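Local atomic coordinates of transferrin binding protein B (Actinobacillus suis, PDB entry 3PQU), a protein that probably binds host transferrin at the bacterial outer membrane as a lipoprotein co-receptor, helping the pathogen acquire iron. Residues I368-V373 with F420-R425; S378-V381 with K386-V389. All blocks are in the same frame, centred on the assembly; numbering follows the deposited sequence.

Contact 1. Residues I368-V373 with F420-R425; sequences IDLAGV and FLQGER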
loop_
_atom_site.group_PDB
_atom_site.type_symbol
_atom_site.label_atom_id
_atom_site.label_comp_id
_atom_site.label_asym_id
_atom_site.label_seq_id
_atom_site.Cartn_x
_atom_site.Cartn_y
_atom_site.Cartn_z
ATOM N N ILE A 368 -11.126 6.641 0.166
ATOM C CA ILE A 368 -12.202 7.496 0.667
ATOM C C ILE A 368 -11.634 8.769 1.278
ATOM O O ILE A 368 -10.988 8.724 2.332
ATOM C CB ILE A 368 -13.034 6.774 1.735
ATOM C CG1 ILE A 368 -13.457 5.396 1.229
ATOM C CG2 ILE A 368 -14.267 7.601 2.122
ATOM C CD1 ILE A 368 -14.276 4.616 2.225
ATOM N N ASP A 369 -11.876 9.899 0.618
ATOM C CA ASP A 369 -11.409 11.194 1.107
ATOM C C ASP A 369 -12.135 11.555 2.397
ATOM O O ASP A 369 -13.362 11.530 2.438
ATOM C CB ASP A 369 -11.621 12.283 0.052
ATOM C CG ASP A 369 -11.230 13.671 0.545
ATOM O OD1 ASP A 369 -10.526 13.785 1.577
ATOM O OD2 ASP A 369 -11.627 14.658 -0.111
ATOM N N LEU A 370 -11.383 11.886 3.449
ATOM C CA LEU A 370 -11.994 12.144 4.755
ATOM C C LEU A 370 -12.212 13.623 5.083
ATOM O O LEU A 370 -12.843 13.949 6.086
ATOM C CB LEU A 370 -11.165 11.507 5.866
ATOM C CG LEU A 370 -11.001 9.991 5.815
ATOM C CD1 LEU A 370 -10.154 9.514 7.002
ATOM C CD2 LEU A 370 -12.364 9.316 5.813
ATOM N N ALA A 371 -11.692 14.517 4.250
ATOM C CA ALA A 371 -11.792 15.938 4.538
ATOM C C ALA A 371 -13.169 16.464 4.159
ATOM O O ALA A 371 -13.887 15.845 3.371
ATOM C CB ALA A 371 -10.694 16.709 3.815
ATOM N N GLY A 372 -13.539 17.606 4.720
ATOM C CA GLY A 372 -14.837 18.185 4.426
ATOM C C GLY A 372 -14.962 19.603 4.943
ATOM O O GLY A 372 -14.063 20.114 5.613
ATOM N N VAL A 373 -16.086 20.235 4.630
ATOM C CA VAL A 373 -16.304 21.634 4.969
ATOM C C VAL A 373 -16.569 21.825 6.460
ATOM O O VAL A 373 -16.339 22.902 6.995
ATOM C CB VAL A 373 -17.475 22.239 4.146
ATOM C CG1 VAL A 373 -17.189 22.121 2.651
ATOM C CG2 VAL A 373 -18.797 21.556 4.492
ATOM N N PHE A 420 -11.705 4.274 14.119
ATOM C CA PHE A 420 -10.438 4.297 13.410
ATOM C C PHE A 420 -9.611 5.502 13.795
ATOM O O PHE A 420 -10.127 6.526 14.275
ATOM C CB PHE A 420 -10.636 4.278 11.899
ATOM C CG PHE A 420 -11.160 5.561 11.344
ATOM C CD1 PHE A 420 -10.293 6.560 10.944
ATOM C CD2 PHE A 420 -12.524 5.765 11.213
ATOM C CE1 PHE A 420 -10.773 7.746 10.423
ATOM C CE2 PHE A 420 -13.014 6.943 10.691
ATOM C CZ PHE A 420 -12.134 7.940 10.296
ATOM N N LEU A 421 -8.312 5.353 13.574
ATOM C CA LEU A 421 -7.325 6.384 13.842
ATOM C C LEU A 421 -6.168 6.235 12.864
ATOM O O LEU A 421 -5.605 5.161 12.724
ATOM C CB LEU A 421 -6.790 6.238 15.260
ATOM C CG LEU A 421 -5.548 7.088 15.547
ATOM C CD1 LEU A 421 -5.943 8.488 15.992
ATOM C CD2 LEU A 421 -4.662 6.420 16.589
ATOM N N GLN A 422 -5.825 7.320 12.189
ATOM C CA GLN A 422 -4.701 7.330 11.263
ATOM C C GLN A 422 -3.892 8.591 11.515
ATOM O O GLN A 422 -4.455 9.644 11.828
ATOM C CB GLN A 422 -5.184 7.298 9.803
ATOM C CG GLN A 422 -6.154 6.163 9.469
ATOM C CD GLN A 422 -6.405 6.016 7.967
ATOM O OE1 GLN A 422 -6.379 4.912 7.431
ATOM N NE2 GLN A 422 -6.652 7.134 7.286
ATOM N N GLY A 423 -2.575 8.489 11.378
ATOM C CA GLY A 423 -1.703 9.637 11.561
ATOM C C GLY A 423 -0.385 9.520 10.813
ATOM O O GLY A 423 0.094 8.422 10.538
ATOM N N GLU A 424 0.194 10.666 10.479
ATOM C CA GLU A 424 1.507 10.724 9.843
ATOM C C GLU A 424 2.526 11.186 10.891
ATOM O O GLU A 424 2.581 12.369 11.240
ATOM C CB GLU A 424 1.447 11.677 8.645
ATOM C CG GLU A 424 0.285 11.335 7.690
ATOM C CD GLU A 424 -0.158 12.494 6.779
ATOM O OE1 GLU A 424 0.619 13.446 6.560
ATOM O OE2 GLU A 424 -1.298 12.449 6.266
ATOM N N ARG A 425 3.307 10.236 11.402
ATOM C CA ARG A 425 4.200 10.472 12.542
ATOM C C ARG A 425 5.200 11.581 12.273
ATOM O O ARG A 425 5.725 11.709 11.163
ATOM C CB ARG A 425 4.975 9.199 12.898
ATOM C CG ARG A 425 4.152 8.114 13.571
ATOM C CD ARG A 425 4.040 8.343 15.046
ATOM N NE ARG A 425 3.337 7.252 15.718
ATOM C CZ ARG A 425 3.875 6.443 16.629
ATOM N NH1 ARG A 425 3.129 5.495 17.178
ATOM N NH2 ARG A 425 5.143 6.591 17.008
#

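Contact 2. Residues S378-V381 with K386-V389; sequences SKTV and KTMV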
loop_
_atom_site.group_PDB
_atom_site.type_symbol
_atom_site.label_atom_id
_atom_site.label_comp_id
_atom_site.label_asym_id
_atom_site.label_seq_id
_atom_site.Cartn_x
_atom_site.Cartn_y
_atom_site.Cartn_z
ATOM N N SER A 378 -19.251 13.458 7.505
ATOM C CA SER A 378 -19.679 12.098 7.215
ATOM C C SER A 378 -19.556 11.780 5.727
ATOM O O SER A 378 -19.918 12.590 4.874
ATOM C CB SER A 378 -21.118 11.884 7.679
ATOM O OG SER A 378 -21.565 10.585 7.331
ATOM N N LYS A 379 -19.045 10.593 5.427
ATOM C CA LYS A 379 -18.901 10.145 4.052
ATOM C C LYS A 379 -19.622 8.816 3.866
ATOM O O LYS A 379 -19.505 7.913 4.700
ATOM C CB LYS A 379 -17.422 9.987 3.692
ATOM C CG LYS A 379 -16.571 11.217 3.962
ATOM C CD LYS A 379 -16.964 12.391 3.079
ATOM C CE LYS A 379 -16.038 13.576 3.313
ATOM N NZ LYS A 379 -16.333 14.698 2.384
ATOM N N THR A 380 -20.373 8.709 2.776
ATOM C CA THR A 380 -21.092 7.486 2.448
ATOM C C THR A 380 -20.691 7.030 1.057
ATOM O O THR A 380 -20.780 7.785 0.083
ATOM C CB THR A 380 -22.614 7.686 2.497
ATOM O OG1 THR A 380 -23.008 8.016 3.834
ATOM C CG2 THR A 380 -23.332 6.413 2.060
ATOM N N VAL A 381 -20.235 5.792 0.965
ATOM C CA VAL A 381 -19.692 5.312 -0.282
ATOM C C VAL A 381 -20.054 3.847 -0.484
ATOM O O VAL A 381 -19.814 3.000 0.379
ATOM C CB VAL A 381 -18.169 5.537 -0.337
ATOM C CG1 VAL A 381 -17.492 4.843 0.827
ATOM C CG2 VAL A 381 -17.599 5.079 -1.675
ATOM N N LYS A 386 -20.958 -3.328 -0.159
ATOM C CA LYS A 386 -21.160 -2.730 1.159
ATOM C C LYS A 386 -21.265 -1.211 1.122
ATOM O O LYS A 386 -20.400 -0.525 0.582
ATOM C CB LYS A 386 -20.036 -3.149 2.110
ATOM C CG LYS A 386 -19.958 -4.647 2.348
ATOM C CD LYS A 386 -18.517 -5.109 2.479
ATOM C CE LYS A 386 -17.736 -4.827 1.203
ATOM N NZ LYS A 386 -16.357 -5.391 1.251
ATOM N N THR A 387 -22.340 -0.686 1.694
ATOM C CA THR A 387 -22.458 0.750 1.851
ATOM C C THR A 387 -21.705 1.145 3.103
ATOM O O THR A 387 -22.175 0.931 4.223
ATOM C CB THR A 387 -23.908 1.206 1.993
ATOM O OG1 THR A 387 -24.600 0.987 0.759
ATOM C CG2 THR A 387 -23.948 2.684 2.329
ATOM N N MET A 388 -20.521 1.707 2.911
ATOM C CA MET A 388 -19.715 2.108 4.042
ATOM C C MET A 388 -19.946 3.578 4.340
ATOM O O MET A 388 -20.080 4.406 3.435
ATOM C CB MET A 388 -18.231 1.830 3.781
ATOM C CG MET A 388 -17.928 0.380 3.451
ATOM S SD MET A 388 -18.375 -0.748 4.785
ATOM C CE MET A 388 -17.468 -0.026 6.149
ATOM N N VAL A 389 -20.015 3.888 5.625
ATOM C CA VAL A 389 -20.085 5.267 6.074
ATOM C C VAL A 389 -19.025 5.568 7.152
ATOM O O VAL A 389 -18.841 4.813 8.114
ATOM C CB VAL A 389 -21.505 5.635 6.549
ATOM C CG1 VAL A 389 -22.167 4.443 7.204
ATOM C CG2 VAL A 389 -21.461 6.832 7.484
#

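Contact 1. Residues I368-V373 with F420-R425
Leu370 and Phe420 meet in the interior of the C-lobe handle domain, where the short antiparallel pair of strands 360-363 and 366-369 packs over the curled antiparallel sheet that contains strand 413-424. The contact is small, burying 90 Å² in all, and is carried by a single methyl group: Leu370 CD1 lies 3.9 Å from Phe420 CE1 and 4.2 Å from Phe420 CZ, approaching the far end of the ring obliquely. The two side chains reach for each other from opposite directions and bridge a wide gap: the closest CA atoms, Leu370 CA and Gln422 CA, are 10.9 Å apart. Leu370 has CG opposite its carbonyl carbon (chi1 -61°) and an extended chi2, which stretches CD1 outward to the strand. The same methyl lies 4.2 Å from Gln422 NE2, a van der Waals neighbour.

That amide is buried, and its polar needs are met by other parts of the domain: NE2 donates to the backbone oxygens of Val360 and Ala358, while OE1 takes a weak bond from Asn354 ND2. Gln422 thereby ties strand 413-424 to the start of the small two-stranded sheet, close to the place where Leu370 packs. Leu361 adds apolar cover, touching both Leu370 and Gln422, and Leu405 lies against Phe420.

Farther out, the chain leaving strand 366-369 is shaped by an Asx turn. It turns away from strand 413-424 just after Leu370. Leu370 is backbone-bonded to Ser359, and the next residue is held by the turn: Ala371 N donates to Asp369 OD1 at 3.0 Å, in a nearly straight bond (170°) that meets the oxygen from above the carboxylate plane.

Contact 2. Residues S378-V381 with K386-V389
Val381 and Met388 form a hydrogen-bonded pair of the antiparallel beta hairpin made by strands 376-383 and 386-393, in the C-lobe handle domain. Two backbone bonds close the ring: Val381 N donates to Met388 O at 2.8 Å, and Met388 N returns the bond to Val381 O at 2.9 Å. The next pair, Thr380 with Val389, is non-hydrogen-bonded, and CA-H...O contacts supplement the ladder here, the shorter running 3.0 Å from Val389 CA to Lys379 O. The other spans 3.4 Å from Thr380 CA to Met388 O, the same oxygen that accepts from Val381 N.

Side-chain packing differs on the two faces. Alongside each other on one face lie Thr380 and Val389, with Thr380 OG1 3.9 Å from Val389 CB. Val389 CG2 also comes within 3.8 Å of Ser378 OG. Thr380 CG2, anti to its own N, reaches diagonally to Thr387 CG2 at 3.8 Å, methyl against methyl. On the other face Val381 CG1 approaches Met388 CB at 4.3 Å, and the bent methionine chain then leads off toward Gln407 of strand 400-409.

Two polar ends, those of Lys386 and Thr387, find partners outside the two segments. Lys386 NZ forms a salt bridge with Asp364, and Thr387 OG1 is hydrogen-bonded to Glu382 OE1 near the hairpin turn.

In the fold
Both contacts belong to the C-lobe handle domain but work differently. Contact 1 is buried and joins separate layers by a small, mainly apolar side-chain contact, bringing together residues far apart in sequence; contact 2 lies at the surface, joins neighbouring strands of one sheet, and relies on backbone bonding over a larger interface. Strands 376-383 and 413-424 belong to the same curled sheet, and strand 366-369 leads through the chain into strand 376-383; strand 366-369 and the loop after it touch both contacts. Their centres lie about 14 Å apart, yet they meet directly: Ile368 CD1 packs 3.5 Å from Val381 CG1, and Lys379 NZ reaches Ala371 O at 2.9 Å.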